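Local coordinates for protein acetyltransferase, GNAT family (Listeria monocytogenes str. 4b, PDB 2OH1) that probably transfers an acyl group, most likely acetyl from acetyl-coenzyme A, to an acceptor that has not been identified, at residues R17-T22 with Q60-G65; D29-T34 with H51-H56; S43-D48 with D143-N148; V137-L142 with L171-L176. All coordinates share one frame; numbering follows the deposited sequence.

Contact 1. Residues R17-T22 with Q60-G65; sequences RFAAPT and QRIELG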
loop_
_atom_site.group_PDB
_atom_site.type_symbol
_atom_site.label_atom_id
_atom_site.label_comp_id
_atom_site.label_asym_id
_atom_site.label_seq_id
_atom_site.Cartn_x
_atom_site.Cartn_y
_atom_site.Cartn_z
ATOM N N ARG A 17 -0.378 -13.817 -1.932
ATOM C CA ARG A 17 -1.635 -14.201 -2.559
ATOM C C ARG A 17 -2.639 -13.076 -2.371
ATOM O O ARG A 17 -2.546 -12.260 -1.425
ATOM C CB ARG A 17 -2.171 -15.509 -1.967
ATOM C CG ARG A 17 -2.629 -15.380 -0.545
ATOM C CD ARG A 17 -2.957 -16.703 0.116
ATOM N NE ARG A 17 -3.244 -16.592 1.540
ATOM C CZ ARG A 17 -4.438 -16.336 2.029
ATOM N NH1 ARG A 17 -5.485 -16.165 1.243
ATOM N NH2 ARG A 17 -4.597 -16.270 3.351
ATOM N N PHE A 18 -3.627 -12.992 -3.243
ATOM C CA PHE A 18 -4.717 -12.052 -3.033
ATOM C C PHE A 18 -5.645 -12.592 -1.944
ATOM O O PHE A 18 -5.867 -13.823 -1.869
ATOM C CB PHE A 18 -5.467 -11.834 -4.324
ATOM C CG PHE A 18 -4.682 -11.024 -5.278
ATOM C CD1 PHE A 18 -4.600 -9.659 -5.118
ATOM C CD2 PHE A 18 -3.913 -11.641 -6.264
ATOM C CE1 PHE A 18 -3.772 -8.883 -5.964
ATOM C CE2 PHE A 18 -3.134 -10.854 -7.159
ATOM C CZ PHE A 18 -3.072 -9.485 -6.963
ATOM N N ALA A 19 -6.173 -11.743 -1.083
ATOM C CA ALA A 19 -7.124 -12.126 -0.014
ATOM C C ALA A 19 -8.364 -12.771 -0.601
ATOM O O ALA A 19 -8.840 -12.393 -1.678
ATOM C CB ALA A 19 -7.509 -10.922 0.891
ATOM N N ALA A 20 -8.905 -13.688 0.162
ATOM C CA ALA A 20 -10.212 -14.297 -0.095
ATOM C C ALA A 20 -11.194 -13.952 1.004
ATOM O O ALA A 20 -10.824 -13.439 2.060
ATOM C CB ALA A 20 -10.056 -15.813 -0.182
ATOM N N PRO A 21 -12.495 -14.199 0.742
ATOM C CA PRO A 21 -13.446 -13.881 1.782
ATOM C C PRO A 21 -13.136 -14.427 3.180
ATOM O O PRO A 21 -13.400 -13.734 4.183
ATOM C CB PRO A 21 -14.768 -14.413 1.215
ATOM C CG PRO A 21 -14.602 -14.198 -0.261
ATOM C CD PRO A 21 -13.178 -14.617 -0.504
ATOM N N THR A 22 -12.577 -15.636 3.316
ATOM C CA THR A 22 -12.272 -16.191 4.612
ATOM C C THR A 22 -11.147 -15.475 5.345
ATOM O O THR A 22 -10.926 -15.721 6.502
ATOM C CB THR A 22 -11.942 -17.694 4.459
ATOM O OG1 THR A 22 -10.995 -17.857 3.410
ATOM C CG2 THR A 22 -13.226 -18.529 4.209
ATOM N N GLN A 60 -15.598 -5.500 -0.414
ATOM C CA GLN A 60 -15.456 -5.094 -1.799
ATOM C C GLN A 60 -13.977 -4.968 -2.173
ATOM O O GLN A 60 -13.586 -5.273 -3.308
ATOM C CB GLN A 60 -16.210 -3.785 -2.061
ATOM C CG GLN A 60 -16.222 -3.369 -3.504
ATOM C CD GLN A 60 -17.178 -4.218 -4.356
ATOM O OE1 GLN A 60 -17.913 -5.071 -3.848
ATOM N NE2 GLN A 60 -17.155 -3.981 -5.665
ATOM N N ARG A 61 -13.141 -4.573 -1.233
ATOM C CA ARG A 61 -11.670 -4.658 -1.494
ATOM C C ARG A 61 -11.244 -6.099 -1.859
ATOM O O ARG A 61 -10.541 -6.330 -2.845
ATOM C CB ARG A 61 -10.832 -4.205 -0.324
ATOM C CG ARG A 61 -11.050 -2.791 0.085
ATOM C CD ARG A 61 -10.296 -1.768 -0.792
ATOM N NE ARG A 61 -11.002 -1.488 -1.989
ATOM C CZ ARG A 61 -12.133 -0.801 -2.091
ATOM N NH1 ARG A 61 -12.706 -0.247 -1.012
ATOM N NH2 ARG A 61 -12.689 -0.633 -3.283
ATOM N N ILE A 62 -11.725 -7.071 -1.103
ATOM C CA ILE A 62 -11.456 -8.489 -1.389
ATOM C C ILE A 62 -12.037 -8.926 -2.734
ATOM O O ILE A 62 -11.331 -9.515 -3.585
ATOM C CB ILE A 62 -11.927 -9.371 -0.194
ATOM C CG1 ILE A 62 -11.092 -9.160 1.027
ATOM C CG2 ILE A 62 -11.935 -10.860 -0.589
ATOM C CD1 ILE A 62 -11.701 -9.767 2.266
ATOM N N GLU A 63 -13.284 -8.574 -3.010
ATOM C CA GLU A 63 -13.907 -8.928 -4.246
ATOM C C GLU A 63 -13.181 -8.410 -5.470
ATOM O O GLU A 63 -13.103 -9.090 -6.501
ATOM C CB GLU A 63 -15.295 -8.383 -4.278
ATOM C CG GLU A 63 -16.053 -8.800 -5.495
ATOM C CD GLU A 63 -17.427 -9.187 -5.130
ATOM O OE1 GLU A 63 -17.578 -10.290 -4.551
ATOM O OE2 GLU A 63 -18.334 -8.369 -5.390
ATOM N N LEU A 64 -12.673 -7.201 -5.361
ATOM C CA LEU A 64 -12.024 -6.569 -6.480
ATOM C C LEU A 64 -10.540 -6.901 -6.612
ATOM O O LEU A 64 -9.858 -6.438 -7.559
ATOM C CB LEU A 64 -12.140 -5.061 -6.317
ATOM C CG LEU A 64 -13.557 -4.479 -6.412
ATOM C CD1 LEU A 64 -13.568 -2.999 -6.007
ATOM C CD2 LEU A 64 -14.134 -4.708 -7.821
ATOM N N GLY A 65 -10.043 -7.763 -5.732
ATOM C CA GLY A 65 -8.645 -8.173 -5.819
ATOM C C GLY A 65 -7.667 -7.062 -5.441
ATOM O O GLY A 65 -6.544 -6.994 -5.990
HETATM O O HOH W 1 -9.191 -11.085 -4.000
#
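Phe18, the last residue of strand 12-18, brings one side of its ring, CD1 and CE1, against the carbonyl of Gly65, just past the end of helix 58-63. Gly65 O approaches the ring obliquely, 3.4 Å from Phe18 CE1 and about as near CD1. The ring gets there because chi1 of -73° sets CG beside the backbone N and opposite the carbonyl carbon. Ala19 follows, with its methyl directed at the helix, and Ala19 CB lies 4.0 Å from Ile62 CG1. Its carbonyl takes part twice: Ala19 O touches Ile62 CG2 at 3.6 Å, and a water lies 2.7 Å from both Ala19 O and Ile62 O, close enough to bridge the two carbonyls. Ala20 offers backbone, its CB pointing away; Ile62 CG2 rests 3.6 Å from Ala20 C, while Ile62 CD1 reaches Ala20 O. At Pro21 the ring carbon CD touches the Ile62 CG2 methyl again, at 4.0 Å, the two side chains crossing obliquely. Ile62 is thus the one helix side chain in the interface, its two branches spread along the bend from Ala19 to Pro21. Gly65, with positive phi, ends the helix in a Schellman motif, its N bonded to Ile62 O. Strand 67-71 runs beside this junction, pairing with Arg17 and Ala19 through the backbone, so helix 58-63 is packed where strand 12-18 gives way to helix 24-40.

Contact 2. Residues D29-T34 with H51-H56; sequences DLMIDT and HGFDVH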
loop_
_atom_site.group_PDB
_atom_site.type_symbol
_atom_site.label_atom_id
_atom_site.label_comp_id
_atom_site.label_asym_id
_atom_site.label_seq_id
_atom_site.Cartn_x
_atom_site.Cartn_y
_atom_site.Cartn_z
ATOM N N ASP A 29 -8.647 -7.621 12.038
ATOM C CA ASP A 29 -7.881 -7.640 13.299
ATOM C C ASP A 29 -6.579 -6.935 13.090
ATOM O O ASP A 29 -6.157 -6.104 13.924
ATOM C CB ASP A 29 -7.603 -9.031 13.806
ATOM C CG ASP A 29 -8.765 -9.629 14.562
ATOM O OD1 ASP A 29 -9.754 -8.922 14.928
ATOM O OD2 ASP A 29 -8.694 -10.872 14.751
ATOM N N LEU A 30 -5.961 -7.178 11.947
ATOM C CA LEU A 30 -4.753 -6.502 11.562
ATOM C C LEU A 30 -4.899 -4.941 11.445
ATOM O O LEU A 30 -4.009 -4.167 11.871
ATOM C CB LEU A 30 -4.204 -7.060 10.292
ATOM C CG LEU A 30 -2.911 -6.461 9.760
ATOM C CD1 LEU A 30 -1.742 -6.468 10.795
ATOM C CD2 LEU A 30 -2.366 -7.031 8.406
HETATM N N MSE A 31 -6.019 -4.512 10.870
HETATM C CA MSE A 31 -6.353 -3.083 10.743
HETATM C C MSE A 31 -6.457 -2.477 12.131
HETATM O O MSE A 31 -5.776 -1.495 12.412
HETATM C CB MSE A 31 -7.640 -2.864 9.944
HETATM C CG MSE A 31 -7.502 -3.340 8.513
HETATM SE SE MSE A 31 -9.007 -2.954 7.409
HETATM C CE MSE A 31 -8.111 -2.834 5.692
ATOM N N ILE A 32 -7.289 -3.096 12.969
ATOM C CA ILE A 32 -7.561 -2.635 14.341
ATOM C C ILE A 32 -6.255 -2.512 15.075
ATOM O O ILE A 32 -5.962 -1.457 15.708
ATOM C CB ILE A 32 -8.494 -3.593 15.108
ATOM C CG1 ILE A 32 -9.931 -3.531 14.624
ATOM C CG2 ILE A 32 -8.455 -3.274 16.669
ATOM C CD1 ILE A 32 -10.793 -4.753 15.042
ATOM N N ASP A 33 -5.400 -3.519 14.968
ATOM C CA ASP A 33 -4.158 -3.564 15.721
ATOM C C ASP A 33 -3.172 -2.499 15.196
ATOM O O ASP A 33 -2.490 -1.820 16.006
ATOM C CB ASP A 33 -3.521 -4.986 15.754
ATOM C CG ASP A 33 -4.386 -6.011 16.527
ATOM O OD1 ASP A 33 -5.269 -5.650 17.338
ATOM O OD2 ASP A 33 -4.208 -7.213 16.297
ATOM N N THR A 34 -3.140 -2.286 13.871
ATOM C CA THR A 34 -2.292 -1.301 13.277
ATOM C C THR A 34 -2.746 0.137 13.701
ATOM O O THR A 34 -1.900 1.014 14.008
ATOM C CB THR A 34 -2.251 -1.390 11.762
ATOM O OG1 THR A 34 -1.876 -2.715 11.389
ATOM C CG2 THR A 34 -1.192 -0.455 11.218
ATOM N N HIS A 51 -7.408 9.272 6.345
ATOM C CA HIS A 51 -7.556 8.075 5.502
ATOM C C HIS A 51 -8.134 6.905 6.259
ATOM O O HIS A 51 -8.890 6.110 5.670
ATOM C CB HIS A 51 -6.228 7.692 4.876
ATOM C CG HIS A 51 -5.828 8.609 3.789
ATOM N ND1 HIS A 51 -6.657 8.923 2.730
ATOM C CD2 HIS A 51 -4.702 9.332 3.623
ATOM C CE1 HIS A 51 -6.053 9.822 1.973
ATOM N NE2 HIS A 51 -4.854 10.054 2.475
ATOM N N GLY A 52 -7.767 6.727 7.527
ATOM C CA GLY A 52 -8.131 5.549 8.275
ATOM C C GLY A 52 -7.634 4.233 7.634
ATOM O O GLY A 52 -6.702 4.202 6.798
ATOM N N PHE A 53 -8.323 3.164 8.008
ATOM C CA PHE A 53 -8.124 1.834 7.484
ATOM C C PHE A 53 -9.428 1.303 7.016
ATOM O O PHE A 53 -10.431 1.463 7.693
ATOM C CB PHE A 53 -7.612 0.907 8.574
ATOM C CG PHE A 53 -6.177 1.187 8.953
ATOM C CD1 PHE A 53 -5.899 2.308 9.723
ATOM C CD2 PHE A 53 -5.124 0.383 8.565
ATOM C CE1 PHE A 53 -4.616 2.637 10.053
ATOM C CE2 PHE A 53 -3.820 0.722 8.873
ATOM C CZ PHE A 53 -3.558 1.837 9.659
ATOM N N ASP A 54 -9.464 0.677 5.845
ATOM C CA ASP A 54 -10.746 0.344 5.196
ATOM C C ASP A 54 -11.507 -0.846 5.726
ATOM O O ASP A 54 -11.767 -1.822 5.055
ATOM C CB ASP A 54 -10.562 0.255 3.680
ATOM C CG ASP A 54 -11.852 0.432 2.900
ATOM O OD1 ASP A 54 -12.912 0.730 3.511
ATOM O OD2 ASP A 54 -11.780 0.270 1.652
ATOM N N VAL A 55 -11.947 -0.708 6.967
ATOM C CA VAL A 55 -12.811 -1.698 7.603
ATOM C C VAL A 55 -14.229 -1.708 7.043
ATOM O O VAL A 55 -14.908 -2.753 7.014
ATOM C CB VAL A 55 -12.844 -1.541 9.146
ATOM C CG1 VAL A 55 -11.420 -1.890 9.740
ATOM C CG2 VAL A 55 -13.423 -0.172 9.611
ATOM N N HIS A 56 -14.713 -0.593 6.567
ATOM C CA HIS A 56 -16.124 -0.476 6.183
ATOM C C HIS A 56 -16.419 -1.119 4.818
ATOM O O HIS A 56 -17.554 -1.475 4.569
ATOM C CB HIS A 56 -16.555 0.967 6.202
ATOM C CG HIS A 56 -16.525 1.539 7.575
ATOM N ND1 HIS A 56 -17.465 1.192 8.527
ATOM C CD2 HIS A 56 -15.620 2.333 8.197
ATOM C CE1 HIS A 56 -17.181 1.825 9.651
ATOM N NE2 HIS A 56 -16.067 2.521 9.484
#
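Met31, a selenomethionine, reaches from helix 24-40 across the loop at Asp54 and Val55. Its SE atom lies 3.5 Å from Val55 CG1 and 3.7 Å from Asp54 C, and the terminal CE rests beside the Asp54 backbone, 3.8 Å from Asp54 N. The chain is extended beyond CG (chi2 -175°), which carries selenium past the valine; the two side chains run alongside each other in opposite directions. Nearer the helix, Met31 CB meets Phe53 CB at 4.0 Å. One turn on, Thr34 presents its methyl to the far end of the phenylalanine: CG2 is 3.6 Å from Phe53 CZ and comes at the ring obliquely, the two side chains crossing at about a right angle. Met31 O sits over one face of the same ring.

Behind these groups lies a second layer. Thr34 OG1 is bonded back to Leu30 O at 2.6 Å, and that carbonyl also takes the backbone N of Thr34, the two donors arriving from opposite faces of its plane; the hydroxyl is thereby tied to the helix and the methyl is left to the aromatic ring. Asp54 is the centre of an inverse gamma turn, closed by Val55 N on Phe53 O at 2.7 Å. Asp54 CB points away from the helix, and its carboxylate is bonded to Asn57 and salt-bridged to Arg61. Arg108 makes a cation-pi contact with Phe53 and bonds to Gly52 O. Met110 of strand 103-111 touches both Thr34 and Phe53, so the loop between helices 46-51 and 58-63 lies against helix 24-40 beside the central sheet.

Contact 3. Residues S43-D48 with D143-N148; sequences STQWSD and DCIESN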
loop_
_atom_site.group_PDB
_atom_site.type_symbol
_atom_site.label_atom_id
_atom_site.label_comp_id
_atom_site.label_asym_id
_atom_site.label_seq_id
_atom_site.Cartn_x
_atom_site.Cartn_y
_atom_site.Cartn_z
ATOM N N SER A 43 2.899 8.704 17.074
ATOM C CA SER A 43 3.268 9.177 15.767
ATOM C C SER A 43 1.940 9.329 15.021
ATOM O O SER A 43 1.599 8.489 14.148
ATOM C CB SER A 43 4.221 8.157 15.122
ATOM O OG SER A 43 5.316 7.885 16.010
ATOM N N THR A 44 1.186 10.372 15.436
ATOM C CA THR A 44 -0.191 10.624 14.925
ATOM C C THR A 44 -0.132 11.716 13.890
ATOM O O THR A 44 0.117 12.862 14.182
ATOM C CB THR A 44 -1.242 10.950 16.042
ATOM O OG1 THR A 44 -1.920 9.741 16.406
ATOM C CG2 THR A 44 -2.317 11.987 15.580
ATOM N N GLN A 45 -0.372 11.307 12.667
ATOM C CA GLN A 45 -0.345 12.178 11.527
ATOM C C GLN A 45 -1.789 12.479 11.119
ATOM O O GLN A 45 -2.625 11.575 11.125
ATOM C CB GLN A 45 0.317 11.436 10.407
ATOM C CG GLN A 45 1.663 10.903 10.856
ATOM C CD GLN A 45 2.444 10.422 9.691
ATOM O OE1 GLN A 45 3.358 11.098 9.247
ATOM N NE2 GLN A 45 2.055 9.269 9.145
ATOM N N TRP A 46 -2.066 13.712 10.734
ATOM C CA TRP A 46 -3.440 14.066 10.347
ATOM C C TRP A 46 -3.903 13.252 9.131
ATOM O O TRP A 46 -5.094 12.978 8.971
ATOM C CB TRP A 46 -3.667 15.563 10.152
ATOM C CG TRP A 46 -3.208 16.099 8.842
ATOM C CD1 TRP A 46 -1.967 16.584 8.532
ATOM C CD2 TRP A 46 -3.978 16.183 7.641
ATOM N NE1 TRP A 46 -1.930 16.942 7.205
ATOM C CE2 TRP A 46 -3.164 16.723 6.647
ATOM C CE3 TRP A 46 -5.312 15.870 7.323
ATOM C CZ2 TRP A 46 -3.626 16.967 5.349
ATOM C CZ3 TRP A 46 -5.746 16.105 6.048
ATOM C CH2 TRP A 46 -4.941 16.649 5.090
ATOM N N SER A 47 -2.972 12.842 8.284
ATOM C CA SER A 47 -3.296 11.998 7.168
ATOM C C SER A 47 -3.877 10.634 7.565
ATOM O O SER A 47 -4.688 10.061 6.810
ATOM C CB SER A 47 -2.037 11.763 6.283
ATOM O OG SER A 47 -0.967 11.225 7.091
ATOM N N ASP A 48 -3.460 10.075 8.708
ATOM C CA ASP A 48 -4.008 8.793 9.165
ATOM C C ASP A 48 -5.408 8.997 9.693
ATOM O O ASP A 48 -6.268 8.172 9.553
ATOM C CB ASP A 48 -3.109 8.169 10.237
ATOM C CG ASP A 48 -1.845 7.535 9.605
ATOM O OD1 ASP A 48 -1.950 6.919 8.515
ATOM O OD2 ASP A 48 -0.757 7.662 10.190
ATOM N N ASP A 143 0.316 8.801 -2.374
ATOM C CA ASP A 143 0.486 10.122 -1.761
ATOM C C ASP A 143 1.084 9.963 -0.356
ATOM O O ASP A 143 1.007 8.904 0.248
ATOM C CB ASP A 143 -0.842 10.867 -1.784
ATOM C CG ASP A 143 -1.983 10.161 -1.055
ATOM O OD1 ASP A 143 -1.857 9.848 0.157
ATOM O OD2 ASP A 143 -3.101 9.973 -1.650
ATOM N N CYS A 144 1.726 11.015 0.141
ATOM C CA CYS A 144 2.416 10.958 1.443
ATOM C C CYS A 144 2.282 12.319 2.065
ATOM O O CYS A 144 2.490 13.297 1.405
ATOM C CB CYS A 144 3.934 10.645 1.282
ATOM S SG CYS A 144 4.715 10.203 2.794
ATOM N N ILE A 145 1.926 12.345 3.335
ATOM C CA ILE A 145 1.899 13.589 4.057
ATOM C C ILE A 145 3.272 14.310 3.926
ATOM O O ILE A 145 4.323 13.685 4.056
ATOM C CB ILE A 145 1.498 13.303 5.560
ATOM C CG1 ILE A 145 1.119 14.583 6.256
ATOM C CG2 ILE A 145 2.592 12.500 6.301
ATOM C CD1 ILE A 145 0.750 14.327 7.759
ATOM N N GLU A 146 3.233 15.607 3.656
ATOM C CA GLU A 146 4.452 16.387 3.420
ATOM C C GLU A 146 5.419 16.439 4.612
ATOM O O GLU A 146 6.603 16.756 4.424
ATOM C CB GLU A 146 4.120 17.806 2.963
ATOM C CG GLU A 146 3.553 18.709 4.033
ATOM C CD GLU A 146 3.200 20.082 3.493
ATOM O OE1 GLU A 146 3.759 20.476 2.442
ATOM O OE2 GLU A 146 2.374 20.768 4.124
ATOM N N SER A 147 4.934 16.170 5.826
ATOM C CA SER A 147 5.777 16.244 7.005
ATOM C C SER A 147 6.447 14.962 7.479
ATOM O O SER A 147 7.278 15.033 8.400
ATOM C CB SER A 147 4.935 16.804 8.147
ATOM O OG SER A 147 3.781 16.008 8.370
ATOM N N ASN A 148 6.123 13.799 6.885
ATOM C CA ASN A 148 6.766 12.540 7.297
ATOM C C ASN A 148 8.053 12.340 6.500
ATOM O O ASN A 148 8.047 11.780 5.398
ATOM C CB ASN A 148 5.849 11.330 7.132
ATOM C CG ASN A 148 6.393 10.102 7.780
ATOM O OD1 ASN A 148 7.606 9.904 7.900
ATOM N ND2 ASN A 148 5.483 9.230 8.207
HETATM O O HOH W 2 4.092 13.415 9.940
#
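Gln45 OE1 takes a water at 2.5 Å and, from across the contact, the amide of Asn148, whose ND2 lies 3.0 Å away. The amide bond is weak, bent to 124° at the hydrogen, and the two amide planes stand 72° apart. The same water reaches Ser147 OG, giving the turn a second link to the glutamine. On the other side of its amide, Gln45 NE2 makes a long, weak bond to Asp48 OD2. Asn148 OD1 faces the other way, capping Leu151 N at the start of helix 149-157.

Ile145 packs beside this polar cluster. Its CG2 is 3.4 Å from Gln45 OE1, and its CD1 touches both Ser47 OG and Trp46 CD1, at 3.6 Å each. With CG1 opposite the backbone N (chi1 -166°), CD1 is sent out to the indole, which it meets obliquely. Phe169 of the adjacent strand packs on Trp46 and Ser47.

Asn148 closes a type I turn that starts at Ile145. The result is a strand-turn-helix connection of the alpha/beta GNAT fold, with Asn148 as N-cap of helix 149-157 and the start of helix 46-51 docked on it.

Contact 4. Residues V137-L142 with L171-L176; sequences VPFIRL and LYQKEL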
loop_
_atom_site.group_PDB
_atom_site.type_symbol
_atom_site.label_atom_id
_atom_site.label_comp_id
_atom_site.label_asym_id
_atom_site.label_seq_id
_atom_site.Cartn_x
_atom_site.Cartn_y
_atom_site.Cartn_z
ATOM N N VAL A 137 -0.858 -1.621 -16.982
ATOM C CA VAL A 137 -1.170 -0.378 -16.331
ATOM C C VAL A 137 0.137 0.420 -16.241
ATOM O O VAL A 137 1.150 -0.122 -15.845
ATOM C CB VAL A 137 -1.756 -0.639 -14.940
ATOM C CG1 VAL A 137 -1.844 0.616 -14.145
ATOM C CG2 VAL A 137 -3.144 -1.295 -15.047
ATOM N N PRO A 138 0.134 1.656 -16.712
ATOM C CA PRO A 138 1.417 2.370 -16.862
ATOM C C PRO A 138 2.069 2.964 -15.599
ATOM O O PRO A 138 3.256 3.271 -15.634
ATOM C CB PRO A 138 1.072 3.504 -17.837
ATOM C CG PRO A 138 -0.385 3.721 -17.672
ATOM C CD PRO A 138 -0.985 2.402 -17.336
ATOM N N PHE A 139 1.301 3.121 -14.499
ATOM C CA PHE A 139 1.807 3.766 -13.301
ATOM C C PHE A 139 1.300 3.092 -12.029
ATOM O O PHE A 139 0.154 2.614 -11.974
ATOM C CB PHE A 139 1.337 5.218 -13.199
ATOM C CG PHE A 139 1.682 6.083 -14.384
ATOM C CD1 PHE A 139 2.967 6.555 -14.552
ATOM C CD2 PHE A 139 0.710 6.424 -15.300
ATOM C CE1 PHE A 139 3.289 7.360 -15.661
ATOM C CE2 PHE A 139 1.022 7.241 -16.385
ATOM C CZ PHE A 139 2.304 7.689 -16.556
ATOM N N ILE A 140 2.148 3.097 -11.005
ATOM C CA ILE A 140 1.728 2.895 -9.621
ATOM C C ILE A 140 1.897 4.275 -8.970
ATOM O O ILE A 140 2.930 4.940 -9.172
ATOM C CB ILE A 140 2.619 1.881 -8.800
ATOM C CG1 ILE A 140 2.707 0.488 -9.413
ATOM C CG2 ILE A 140 2.150 1.780 -7.315
ATOM C CD1 ILE A 140 1.355 -0.153 -9.723
ATOM N N ARG A 141 0.897 4.675 -8.188
ATOM C CA ARG A 141 0.825 6.005 -7.579
ATOM C C ARG A 141 0.539 5.919 -6.117
ATOM O O ARG A 141 -0.095 4.976 -5.643
ATOM C CB ARG A 141 -0.232 6.862 -8.262
ATOM C CG ARG A 141 0.216 7.233 -9.699
ATOM C CD ARG A 141 -0.873 7.978 -10.422
ATOM N NE ARG A 141 -0.379 8.536 -11.678
ATOM C CZ ARG A 141 -1.135 9.021 -12.619
ATOM N NH1 ARG A 141 -2.446 8.966 -12.520
ATOM N NH2 ARG A 141 -0.553 9.505 -13.718
ATOM N N LEU A 142 1.035 6.912 -5.409
ATOM C CA LEU A 142 0.676 7.039 -4.001
ATOM C C LEU A 142 0.887 8.488 -3.539
ATOM O O LEU A 142 1.446 9.298 -4.251
ATOM C CB LEU A 142 1.464 6.078 -3.145
ATOM C CG LEU A 142 2.972 6.306 -3.214
ATOM C CD1 LEU A 142 3.431 7.384 -2.199
ATOM C CD2 LEU A 142 3.721 5.004 -3.053
ATOM N N LEU A 171 2.837 13.879 -3.997
ATOM C CA LEU A 171 2.376 12.855 -4.909
ATOM C C LEU A 171 3.583 12.196 -5.585
ATOM O O LEU A 171 4.465 12.885 -6.085
ATOM C CB LEU A 171 1.475 13.482 -5.985
ATOM C CG LEU A 171 0.032 13.842 -5.611
ATOM C CD1 LEU A 171 -0.090 14.869 -4.461
ATOM C CD2 LEU A 171 -0.664 14.324 -6.855
ATOM N N TYR A 172 3.552 10.859 -5.662
ATOM C CA TYR A 172 4.649 10.056 -6.214
ATOM C C TYR A 172 4.089 9.076 -7.209
ATOM O O TYR A 172 3.041 8.483 -7.016
ATOM C CB TYR A 172 5.353 9.270 -5.123
ATOM C CG TYR A 172 6.091 10.153 -4.128
ATOM C CD1 TYR A 172 7.391 10.539 -4.353
ATOM C CD2 TYR A 172 5.496 10.539 -2.923
ATOM C CE1 TYR A 172 8.067 11.354 -3.455
ATOM C CE2 TYR A 172 6.161 11.349 -2.039
ATOM C CZ TYR A 172 7.443 11.747 -2.299
ATOM O OH TYR A 172 8.129 12.514 -1.387
ATOM N N GLN A 173 4.842 8.837 -8.269
ATOM C CA GLN A 173 4.499 7.778 -9.220
ATOM C C GLN A 173 5.707 7.075 -9.745
ATOM O O GLN A 173 6.787 7.640 -9.821
ATOM C CB GLN A 173 3.651 8.300 -10.358
ATOM C CG GLN A 173 4.288 9.116 -11.375
ATOM C CD GLN A 173 3.357 9.537 -12.558
ATOM O OE1 GLN A 173 2.139 9.343 -12.571
ATOM N NE2 GLN A 173 3.964 10.191 -13.525
ATOM N N LYS A 174 5.478 5.822 -10.071
ATOM C CA LYS A 174 6.501 5.016 -10.684
ATOM C C LYS A 174 5.956 4.547 -12.028
ATOM O O LYS A 174 4.918 3.892 -12.086
ATOM C CB LYS A 174 6.871 3.856 -9.792
ATOM C CG LYS A 174 8.058 3.092 -10.319
ATOM C CD LYS A 174 8.433 1.858 -9.556
ATOM C CE LYS A 174 9.156 2.128 -8.322
ATOM N NZ LYS A 174 10.038 0.969 -7.954
ATOM N N GLU A 175 6.683 4.804 -13.106
ATOM C CA GLU A 175 6.261 4.332 -14.398
ATOM C C GLU A 175 6.637 2.859 -14.511
ATOM O O GLU A 175 7.727 2.430 -14.124
ATOM C CB GLU A 175 6.895 5.179 -15.502
ATOM C CG GLU A 175 6.104 5.109 -16.833
ATOM C CD GLU A 175 6.418 6.283 -17.801
ATOM O OE1 GLU A 175 7.409 7.015 -17.546
ATOM O OE2 GLU A 175 5.669 6.442 -18.806
ATOM N N LEU A 176 5.728 2.038 -15.036
ATOM C CA LEU A 176 5.940 0.619 -15.132
ATOM C C LEU A 176 6.272 0.255 -16.561
ATOM O O LEU A 176 5.409 0.365 -17.423
ATOM C CB LEU A 176 4.680 -0.090 -14.751
ATOM C CG LEU A 176 4.175 0.168 -13.319
ATOM C CD1 LEU A 176 2.885 -0.606 -12.981
ATOM C CD2 LEU A 176 5.280 -0.200 -12.346
HETATM O O HOH W 3 2.861 -1.236 -17.747
#
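Gln173 stands on the face of the sheet that also carries Phe139, Arg141 and Glu175. Its CB lies 3.7 Å from Arg141 CG and close to Ile140 O. From there chi1 of 74° and an extended chain bring the amide alongside the arginine and up to Phe139. CD is 3.6 Å from Phe139 CD1, and the amide stacks on the ring, the planes only 6° apart. At the tip, OE1 is gripped side-on by the guanidinium: Arg141 NE donates at 2.8 Å and Arg141 NH2 at 2.9 Å, both in the carbonyl plane and close to the guanidinium plane, so amide and guanidinium are nearly coplanar. NE2 ends over Phe139 CE1 at 3.6 Å. Two donors on one oxygen should hold the amide flat and fix which end is oxygen. Arg141 is itself held by Asp101, Leu98 O and Tyr105, and Trp95 of helix 89-95 packs on both partners.

The opposite face is apolar at its core. Ile140 CD1 meets Leu176 CD1 at 3.6 Å, and Leu142 CD1 meets Tyr172 CD2 at 3.8 Å, while helix 120-134 packs against Ile140 and Leu176. Tyr172 OH bonds Asn152, and Lys174 NZ reaches Tyr158 O and Glu129.

Backbone bonds run in both directions at the hydrogen-bonded pairs Ile140-Lys174 and Leu142-Tyr172, and Leu176 N to Pro138 O, 2.8 Å, adds one beyond the strand. The strands run antiparallel at 163°. Strand 169-175 lies between 139-145 and the outermost strand 161-166, as in the C-terminal half of the GNAT fold.

How the contacts relate
Contact 4 is the sheet itself, two adjacent strands joined by backbone bonds with an arginine-glutamine pair on one face; contacts 1 and 3 dock a helix on the end of a sheet strand, and contact 2 lays a loop against helix 24-40. Contacts 1, 3 and 4 are partly buried, contact 4 with six buried residues, whereas contact 2 lies at the surface. Contacts 3 and 4 share strand 139-145 and touch through Cys144 and Tyr172, but contact 3 depends on a weak amide bond, a water and one isoleucine. Contact 2, apolar and selenium packing, is nested within the loop closed by contact 1, and Arg61 and Asp54 join the two by a salt bridge. Contacts 1 and 3 lie on opposite sides of the chain's centre.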